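Local coordinates for protein imelysin (Bacteroides ovatus, PDB 3N8U) that probably acts as a peptidase of the imelysin family, though its substrate is not established, at residues A[166-171]-A[199-204]. Residues are numbered along the deposited sequence; the frame is centred on the assembly and turned at random. Where two conformers were deposited one is given.
Sequences NAIQKA and AELESI. With EDO (1,2-ethanediol), chain G.
Leu201 reaches across from one helix and sets its two methyl groups against three residues of the other, Ala167, Ile168 and Ala171. With CG anti to the backbone N (chi1 179°), the isobutyl fork lies against the facing backbone around Ala167 and Ile168: CD1 packs 3.7 Å from CG1 of Ile168, crossing that side chain at a slant, and also touches the methyl of Ala167, while CD2 rests 3.9 Å from CB of Ala171. The alanines, one helical turn apart, present only methyls here, which lets the leucine come close to the main chain; CD1 of Leu201 lies 3.9 Å from C of Ala167. One turn on from Leu201, CG2 of Ile204 meets CB of Ala167 at 4.0 Å. An alanine in place of Leu201 would probably leave a gap between the two alanine methyls and CG1 of Ile168, with little but Ile204 still packing against Ala167.

The polar part of the contact lies at the exposed margin. Lys170, fully extended, brings NZ to 2.9 Å from OE1 of Glu200, a hydrogen-bonded salt bridge that uses the syn lone pair of that oxygen. A water bridges the same two groups, accepting from Lys170 NZ and donating to Glu200 OE2 at 2.9 Å, so both carboxylate oxygens are engaged and the carboxylate is probably restrained from turning.

The segments belong to helices 158-177 and 189-214, successive in the chain and running nearly antiparallel (156°), with the segment axes approaching to 9.0 Å. Helix 121-137 covers the buried side of this helical hairpin, its Ile132 touching both Ile168 and Leu201, while on the far flank of 199-204 Glu202 packs on Ala83 and Ala86 of helix 71-102.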
loop_
_atom_site.group_PDB
_atom_site.type_symbol
_atom_site.label_atom_id
_atom_site.label_comp_id
_atom_site.label_asym_id
_atom_site.label_seq_id
_atom_site.Cartn_x
_atom_site.Cartn_y
_atom_site.Cartn_z
ATOM N N ASN A 166 -15.097 0.661 15.821
ATOM C CA ASN A 166 -15.560 2.030 15.588
ATOM C C ASN A 166 -14.411 2.947 15.187
ATOM O O ASN A 166 -14.589 3.788 14.298
ATOM C CB ASN A 166 -16.277 2.580 16.803
ATOM C CG ASN A 166 -17.631 1.954 17.032
ATOM O OD1 ASN A 166 -18.167 1.257 16.175
ATOM N ND2 ASN A 166 -18.209 2.183 18.214
ATOM N N ALA A 167 -13.224 2.758 15.792
ATOM C CA ALA A 167 -12.049 3.598 15.488
ATOM C C ALA A 167 -11.558 3.363 14.045
ATOM O O ALA A 167 -11.154 4.309 13.344
ATOM C CB ALA A 167 -10.934 3.319 16.469
ATOM N N ILE A 168 -11.676 2.122 13.568
ATOM C CA ILE A 168 -11.293 1.800 12.184
ATOM C C ILE A 168 -12.251 2.532 11.235
ATOM O O ILE A 168 -11.820 3.207 10.299
ATOM C CB ILE A 168 -11.339 0.252 11.958
ATOM C CG1 ILE A 168 -10.213 -0.458 12.760
ATOM C CG2 ILE A 168 -11.241 -0.083 10.452
ATOM C CD1 ILE A 168 -10.371 -2.026 12.856
ATOM N N GLN A 169 -13.565 2.409 11.507
ATOM C CA GLN A 169 -14.588 3.037 10.660
ATOM C C GLN A 169 -14.480 4.562 10.707
ATOM O O GLN A 169 -14.624 5.215 9.664
ATOM C CB GLN A 169 -16.014 2.565 11.048
ATOM C CG GLN A 169 -16.286 1.074 10.765
ATOM C CD GLN A 169 -16.166 0.698 9.294
ATOM O OE1 GLN A 169 -16.787 1.311 8.413
ATOM N NE2 GLN A 169 -15.358 -0.321 8.995
ATOM N N LYS A 170 -14.185 5.135 11.885
ATOM C CA LYS A 170 -14.051 6.586 12.033
ATOM C C LYS A 170 -12.904 7.119 11.144
ATOM O O LYS A 170 -13.056 8.165 10.516
ATOM C CB LYS A 170 -13.799 6.950 13.503
ATOM C CG LYS A 170 -13.777 8.454 13.775
ATOM C CD LYS A 170 -13.426 8.720 15.226
ATOM C CE LYS A 170 -13.488 10.201 15.552
ATOM N NZ LYS A 170 -13.306 10.435 17.021
ATOM N N ALA A 171 -11.771 6.382 11.080
ATOM C CA ALA A 171 -10.616 6.805 10.278
ATOM C C ALA A 171 -10.932 6.720 8.803
ATOM O O ALA A 171 -10.672 7.683 8.060
ATOM C CB ALA A 171 -9.401 5.944 10.616
ATOM N N ALA A 199 -4.704 9.010 14.340
ATOM C CA ALA A 199 -3.894 8.996 15.564
ATOM C C ALA A 199 -4.634 8.215 16.645
ATOM O O ALA A 199 -4.022 7.434 17.374
ATOM C CB ALA A 199 -3.622 10.420 16.036
ATOM N N GLU A 200 -5.976 8.380 16.704
ATOM C CA GLU A 200 -6.785 7.653 17.697
ATOM C C GLU A 200 -6.767 6.154 17.386
ATOM O O GLU A 200 -6.681 5.322 18.301
ATOM C CB GLU A 200 -8.237 8.163 17.712
ATOM C CG GLU A 200 -8.375 9.577 18.276
ATOM C CD GLU A 200 -9.699 10.247 17.967
ATOM O OE1 GLU A 200 -10.630 9.549 17.501
ATOM O OE2 GLU A 200 -9.800 11.479 18.166
ATOM N N LEU A 201 -6.849 5.803 16.092
ATOM C CA LEU A 201 -6.784 4.411 15.680
ATOM C C LEU A 201 -5.407 3.807 16.024
ATOM O O LEU A 201 -5.352 2.693 16.547
ATOM C CB LEU A 201 -7.038 4.326 14.173
ATOM C CG LEU A 201 -6.970 2.911 13.562
ATOM C CD1 LEU A 201 -7.909 1.912 14.333
ATOM C CD2 LEU A 201 -7.325 2.967 12.087
ATOM N N GLU A 202 -4.279 4.531 15.720
ATOM C CA GLU A 202 -2.953 4.018 16.041
ATOM C C GLU A 202 -2.874 3.749 17.551
ATOM O O GLU A 202 -2.391 2.703 17.966
ATOM C CB GLU A 202 -1.847 5.008 15.634
ATOM C CG GLU A 202 -0.463 4.398 15.829
ATOM C CD GLU A 202 0.676 5.347 16.169
ATOM O OE1 GLU A 202 0.404 6.534 16.461
ATOM O OE2 GLU A 202 1.846 4.905 16.110
ATOM N N SER A 203 -3.380 4.697 18.359
ATOM C CA SER A 203 -3.304 4.574 19.809
ATOM C C SER A 203 -4.077 3.349 20.330
ATOM O O SER A 203 -3.535 2.570 21.140
ATOM C CB SER A 203 -3.822 5.841 20.482
ATOM O OG SER A 203 -3.730 5.701 21.892
ATOM N N ILE A 204 -5.330 3.147 19.835
ATOM C CA ILE A 204 -6.118 2.012 20.342
ATOM C C ILE A 204 -5.514 0.655 19.941
ATOM O O ILE A 204 -5.697 -0.334 20.663
ATOM C CB ILE A 204 -7.611 2.134 19.994
ATOM C CG1 ILE A 204 -8.469 1.357 21.031
ATOM C CG2 ILE A 204 -7.908 1.679 18.527
ATOM C CD1 ILE A 204 -9.914 1.629 20.924
HETATM C C1 EDO G . 2.596 8.817 18.083
HETATM O O1 EDO G . 2.799 7.506 17.532
HETATM C C2 EDO G . 3.311 8.912 19.427
HETATM O O2 EDO G . 3.349 10.260 19.924
HETATM O O HOH W 1 -11.541 13.004 16.380
#